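Local coordinates for protein CmeC (PDB 4MT4) that probably serves as the outer membrane channel of a drug-efflux system, a trimeric member of the outer membrane factor family, at residues N360-I363 and T364-E368; A183-I186 and Y187-D191; I460-E463 and S464-L467. All blocks are in the same frame, centred on the assembly; numbering follows the deposited sequence.

Each of the three contacts is local, joining neighbouring turns of one helix or a helix to the loop just after it, and none closes a long loop. Along the chain contact 2 (183-191) comes first, where helix 129-195 packs on helices 201-236 and 411-445. Contact 1 (360-368) follows, where helix 339-405 meets loops of its own chain and the second subunit, and contact 3 (460-467) ends the short helix 456-463, packing on helices 58-79 and 129-195. They run in series without nesting or crossing. The centres of contacts 1 and 3 lie about 29 Å apart, while the centre of contact 2 is about 56 Å and 58 Å from those of contacts 1 and 3.

Contact 1. Residues N360-I363 and T364-E368; sequences NTLI and TAFGE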
# COMPACT_ATOMS: atom_id res chain seq x y z
N ASN B 360 2.81 -4.24 -17.86
CA ASN B 360 3.21 -3.15 -16.98
C ASN B 360 4.57 -3.41 -16.33
O ASN B 360 5.35 -2.49 -16.11
CB ASN B 360 2.15 -2.93 -15.90
CG ASN B 360 2.33 -1.61 -15.17
OD1 ASN B 360 1.90 -0.56 -15.65
ND2 ASN B 360 2.96 -1.65 -14.00
N THR B 361 4.85 -4.68 -16.03
CA THR B 361 6.14 -5.07 -15.48
C THR B 361 7.23 -4.89 -16.53
O THR B 361 8.35 -4.49 -16.21
CB THR B 361 6.13 -6.54 -15.00
OG1 THR B 361 5.08 -6.73 -14.05
CG2 THR B 361 7.46 -6.90 -14.35
N LEU B 362 6.90 -5.17 -17.78
CA LEU B 362 7.83 -4.99 -18.89
C LEU B 362 8.14 -3.51 -19.11
O LEU B 362 9.30 -3.12 -19.22
CB LEU B 362 7.27 -5.60 -20.18
CG LEU B 362 7.97 -6.85 -20.72
CD1 LEU B 362 7.33 -7.29 -22.03
CD2 LEU B 362 9.46 -6.59 -20.91
N ILE B 363 7.09 -2.70 -19.17
CA ILE B 363 7.23 -1.26 -19.40
C ILE B 363 8.05 -0.59 -18.30
O ILE B 363 8.93 0.22 -18.57
CB ILE B 363 5.85 -0.57 -19.50
CG1 ILE B 363 5.03 -1.16 -20.64
CG2 ILE B 363 6.00 0.93 -19.66
CD1 ILE B 363 5.79 -1.29 -21.94
N THR B 364 7.74 -0.93 -17.05
CA THR B 364 8.43 -0.37 -15.89
C THR B 364 9.91 -0.75 -15.89
O THR B 364 10.77 0.09 -15.64
CB THR B 364 7.78 -0.84 -14.57
OG1 THR B 364 6.45 -0.32 -14.48
CG2 THR B 364 8.59 -0.37 -13.38
N ALA B 365 10.19 -2.02 -16.19
CA ALA B 365 11.56 -2.52 -16.22
C ALA B 365 12.42 -1.75 -17.22
O ALA B 365 13.54 -1.34 -16.89
CB ALA B 365 11.57 -4.00 -16.55
N PHE B 366 11.89 -1.56 -18.42
CA PHE B 366 12.60 -0.82 -19.46
C PHE B 366 12.79 0.64 -19.08
O PHE B 366 13.80 1.26 -19.44
CB PHE B 366 11.84 -0.92 -20.79
CG PHE B 366 12.19 -2.14 -21.60
CD1 PHE B 366 11.93 -3.41 -21.12
CD2 PHE B 366 12.76 -2.01 -22.86
CE1 PHE B 366 12.25 -4.53 -21.87
CE2 PHE B 366 13.08 -3.12 -23.61
CZ PHE B 366 12.82 -4.38 -23.12
N GLY B 367 11.83 1.20 -18.35
CA GLY B 367 11.92 2.57 -17.89
C GLY B 367 13.01 2.72 -16.85
O GLY B 367 13.75 3.71 -16.86
N GLU B 368 13.11 1.74 -15.96
CA GLU B 368 14.15 1.73 -14.94
C GLU B 368 15.54 1.59 -15.56
O GLU B 368 16.49 2.22 -15.10
CB GLU B 368 13.91 0.59 -13.94
CG GLU B 368 12.64 0.72 -13.11
CD GLU B 368 12.39 -0.49 -12.23
OE1 GLU B 368 13.14 -1.48 -12.35
OE2 GLU B 368 11.44 -0.46 -11.43
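Thr364 reaches back one helical turn to Asn360 with two donors. Its backbone N lies 3.0 Å from Asn360 O with an N-H...O angle of 160°, and its hydroxyl OG1 donates to the same Asn360 O at 2.9 Å. The two arrive from opposite faces of the carbonyl plane, so one oxygen is gripped twice. The hydroxyl can do this because chi1 of -65° sets OG1 beside the backbone N and anti to the carbonyl carbon. Asn360 ND2 stays 3.8 Å from Thr364 OG1, the two side chains passing at a slant. Ala365 continues the alpha-helical pattern, its N 3.1 Å from Thr361 O; its CB packs against that same oxygen, while the Thr361 hydroxyl turns back to Asn357 O. All these residues belong to the long helix 339-405 of the outer membrane factor fold, here in touch with loops of its own chain and with the second subunit. At Phe366 the backbone N bonds to Leu362 O, and the ring lies alongside the Leu362 side chain, pointing the same way; Leu362 CD2 meets ring atom CE1 of Phe366 at 3.6 Å. The Phe366 ring also meets Tyr14 edge-to-face and packs on Ile264, Ile268 and Leu244 of the second subunit. Gly367 N completes the series with a bond to Ile363 O at 3.1 Å, with an N-H...O angle of 146°.

Contact 2. Residues A183-I186 and Y187-D191; sequences AKEI and YRIND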
# COMPACT_ATOMS: atom_id res chain seq x y z
N ALA B 183 34.97 27.14 13.83
CA ALA B 183 34.02 28.23 13.99
C ALA B 183 33.96 28.67 15.45
O ALA B 183 33.72 29.84 15.75
CB ALA B 183 32.64 27.82 13.50
N LYS B 184 34.17 27.71 16.35
CA LYS B 184 34.22 28.01 17.78
C LYS B 184 35.51 28.75 18.11
O LYS B 184 35.53 29.63 18.96
CB LYS B 184 34.11 26.73 18.60
CG LYS B 184 33.91 26.97 20.08
CD LYS B 184 34.74 26.00 20.92
CE LYS B 184 34.40 24.55 20.60
NZ LYS B 184 35.24 23.61 21.39
N GLU B 185 36.58 28.37 17.42
CA GLU B 185 37.87 29.02 17.59
C GLU B 185 37.82 30.45 17.06
O GLU B 185 38.41 31.35 17.64
CB GLU B 185 38.98 28.23 16.88
CG GLU B 185 40.36 28.86 16.97
CD GLU B 185 40.89 28.92 18.39
OE1 GLU B 185 40.46 28.11 19.23
OE2 GLU B 185 41.75 29.79 18.66
N ILE B 186 37.12 30.64 15.95
CA ILE B 186 36.94 31.96 15.37
C ILE B 186 36.24 32.89 16.35
O ILE B 186 36.66 34.04 16.55
CB ILE B 186 36.15 31.90 14.05
CG1 ILE B 186 37.00 31.27 12.95
CG2 ILE B 186 35.69 33.29 13.63
CD1 ILE B 186 36.25 31.03 11.65
N TYR B 187 35.18 32.40 16.98
CA TYR B 187 34.42 33.19 17.94
C TYR B 187 35.24 33.48 19.19
O TYR B 187 35.16 34.58 19.74
CB TYR B 187 33.12 32.48 18.32
CG TYR B 187 32.35 33.21 19.40
CD1 TYR B 187 31.66 34.38 19.11
CD2 TYR B 187 32.33 32.74 20.70
CE1 TYR B 187 30.96 35.06 20.09
CE2 TYR B 187 31.64 33.41 21.69
CZ TYR B 187 30.95 34.56 21.38
OH TYR B 187 30.26 35.23 22.36
N ARG B 188 36.02 32.50 19.64
CA ARG B 188 36.85 32.66 20.83
C ARG B 188 37.87 33.79 20.63
O ARG B 188 38.13 34.57 21.54
CB ARG B 188 37.58 31.36 21.16
CG ARG B 188 38.26 31.36 22.52
CD ARG B 188 39.21 30.19 22.66
NE ARG B 188 40.35 30.31 21.77
CZ ARG B 188 41.50 30.90 22.09
NH1 ARG B 188 41.66 31.41 23.31
NH2 ARG B 188 42.49 30.97 21.22
N ILE B 189 38.43 33.86 19.43
CA ILE B 189 39.38 34.91 19.08
C ILE B 189 38.70 36.27 19.07
O ILE B 189 39.20 37.24 19.65
CB ILE B 189 40.04 34.65 17.71
CG1 ILE B 189 40.87 33.38 17.75
CG2 ILE B 189 40.90 35.83 17.31
CD1 ILE B 189 41.97 33.39 18.79
N ASN B 190 37.54 36.34 18.42
CA ASN B 190 36.79 37.59 18.33
C ASN B 190 36.19 38.02 19.66
O ASN B 190 35.89 39.20 19.86
CB ASN B 190 35.69 37.47 17.27
CG ASN B 190 36.21 37.69 15.86
OD1 ASN B 190 36.16 38.80 15.34
ND2 ASN B 190 36.71 36.62 15.25
N ASP B 191 36.02 37.07 20.58
CA ASP B 191 35.51 37.39 21.90
C ASP B 191 36.60 38.01 22.77
O ASP B 191 36.34 38.90 23.57
CB ASP B 191 34.93 36.15 22.58
CG ASP B 191 34.24 36.46 23.89
OD1 ASP B 191 33.44 37.42 23.93
OD2 ASP B 191 34.49 35.74 24.88
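Near the end of helix 129-195, one of the long helices of the outer membrane factor fold, Glu185 and Arg188 form an i to i+3 salt bridge. Arg188 NH2 gives the shorter, straighter bond to Glu185, 2.9 Å to OE2 with an N-H...O angle of 167°. It meets OE2 on the syn side, and OE2 lies in the guanidinium plane. Arg188 NE adds only weak bonds, at 3.4 Å to Glu185 OE1 and the same distance to Glu185 OE2, the carboxylate and guanidinium planes being turned 42° apart. Glu185 leaves with CG anti to the backbone N and then bends at chi2, which brings its carboxylate alongside the arginine; Ile189 CD1 also packs 3.6 Å from Glu185 OE2. One turn on from Ile186, Asn190 folds its amide back on the helix: ND2 is 2.9 Å from Ile186 O, the N-H...O angle a nearly straight 177°. Asn190 N reaches that same Ile186 O at 3.1 Å, from the opposite face of the carbonyl. Ile186 packs on Tyr414 and Leu415 of helix 411-445, while Ala183 also touches helix 201-236. Arg188 NH1 makes its strongest polar contact, a salt bridge, with Glu192. Two carboxylates share one guanidinium, whose positive charge probably offsets part of theirs, and one N-H of the buried Asn190 amide is satisfied by the helix's own backbone.

Contact 3. Residues I460-E463 and S464-L467; sequences IKEE and SKNL
Ser464 and Ile460 carry the hydrogen bonding across this contact. The hydroxyl OG of Ser464 donates to Ile460 O at 2.7 Å, tilted from the carbonyl plane. The backbone N of Ser464 is 3.0 Å from the same oxygen, but with an N-H...O angle of 122° that bond is weak, and the hydroxyl makes the shorter one at the last turn. A chi1 of -54° turns Ser464 OG to the backbone N side, back over the preceding turn. OG has a further hydrogen-bond partner in Tyr148 OH of helix 129-195, which ties the end of the short helix to a long one.

Water mediates a second polar link. It donates to Glu463 O at 2.9 Å and accepts from Asn466 N at 2.7 Å, joining the last helical residue to the loop beyond it. Glu463 O is also hydrogen-bonded to Arg152 NH1.

The remaining contacts are van der Waals packing. Lys465 CG sits 3.2 Å from Glu462 O, since its chi1 of 36° places CG between the backbone N and the carbonyl carbon. The Lys465 chain then runs alongside that of Glu462, both pointing the same way, with CD 4.1 Å from Glu462 OE2. Their charged ends, Glu462 OE2 and Lys465 NZ, remain 5.1 Å apart, so any attraction between them is probably modest. Ile460 CG2 lies 3.9 Å from Ser464 OG, and the Ile460 side chain packs on Met67 of helix 58-79 and on Glu145 of helix 129-195.

Ser464 is the first residue to leave helical backbone angles, and a type I beta turn runs from it to Leu467, closed by Leu467 N bonding to Ser464 O: a helix C-terminus passing directly into a turn, seated on helices 58-79 and 129-195.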
# COMPACT_ATOMS: atom_id res chain seq x y z
N ILE B 460 18.40 -21.36 -5.39
CA ILE B 460 17.76 -20.82 -4.20
C ILE B 460 18.25 -21.52 -2.94
O ILE B 460 18.58 -20.87 -1.94
CB ILE B 460 16.22 -20.93 -4.28
CG1 ILE B 460 15.67 -19.88 -5.25
CG2 ILE B 460 15.59 -20.75 -2.91
CD1 ILE B 460 14.17 -19.94 -5.42
N LYS B 461 18.32 -22.84 -2.99
CA LYS B 461 18.80 -23.62 -1.85
C LYS B 461 20.26 -23.32 -1.54
O LYS B 461 20.66 -23.24 -0.38
CB LYS B 461 18.62 -25.12 -2.12
CG LYS B 461 19.11 -26.02 -0.99
CD LYS B 461 18.66 -27.46 -1.17
CE LYS B 461 19.06 -28.31 0.02
NZ LYS B 461 18.49 -29.68 -0.04
N GLU B 462 21.06 -23.12 -2.59
CA GLU B 462 22.48 -22.84 -2.43
C GLU B 462 22.73 -21.45 -1.83
O GLU B 462 23.63 -21.27 -1.01
CB GLU B 462 23.20 -22.96 -3.78
CG GLU B 462 24.63 -22.41 -3.80
CD GLU B 462 25.53 -23.07 -2.77
OE1 GLU B 462 25.42 -24.29 -2.57
OE2 GLU B 462 26.35 -22.35 -2.16
N GLU B 463 21.92 -20.48 -2.23
CA GLU B 463 22.13 -19.09 -1.81
C GLU B 463 21.40 -18.74 -0.51
O GLU B 463 21.60 -17.67 0.05
CB GLU B 463 21.69 -18.13 -2.93
CG GLU B 463 20.19 -18.09 -3.15
CD GLU B 463 19.81 -17.34 -4.42
OE1 GLU B 463 20.72 -16.83 -5.10
OE2 GLU B 463 18.60 -17.27 -4.73
N SER B 464 20.55 -19.65 -0.04
CA SER B 464 19.80 -19.44 1.20
C SER B 464 20.41 -20.24 2.35
O SER B 464 19.75 -20.49 3.36
CB SER B 464 18.33 -19.81 1.02
OG SER B 464 17.76 -19.13 -0.08
N LYS B 465 21.66 -20.63 2.18
CA LYS B 465 22.38 -21.45 3.15
C LYS B 465 22.40 -20.85 4.56
O LYS B 465 22.23 -21.57 5.54
CB LYS B 465 23.82 -21.67 2.67
CG LYS B 465 24.38 -20.45 1.96
CD LYS B 465 25.82 -20.65 1.50
CE LYS B 465 26.81 -20.43 2.63
NZ LYS B 465 28.18 -20.16 2.11
N ASN B 466 22.60 -19.54 4.64
CA ASN B 466 22.77 -18.87 5.92
C ASN B 466 21.51 -18.16 6.42
O ASN B 466 21.55 -17.47 7.44
CB ASN B 466 23.92 -17.87 5.84
CG ASN B 466 25.25 -18.53 5.53
OD1 ASN B 466 25.98 -18.08 4.65
ND2 ASN B 466 25.56 -19.60 6.25
N LEU B 467 20.40 -18.33 5.70
CA LEU B 467 19.15 -17.71 6.11
C LEU B 467 18.69 -18.27 7.45
O LEU B 467 18.45 -19.47 7.59
CB LEU B 467 18.07 -17.92 5.05
CG LEU B 467 16.74 -17.19 5.27
CD1 LEU B 467 16.95 -15.68 5.28
CD2 LEU B 467 15.72 -17.59 4.21
O HOH W 1 22.41 -17.50 2.85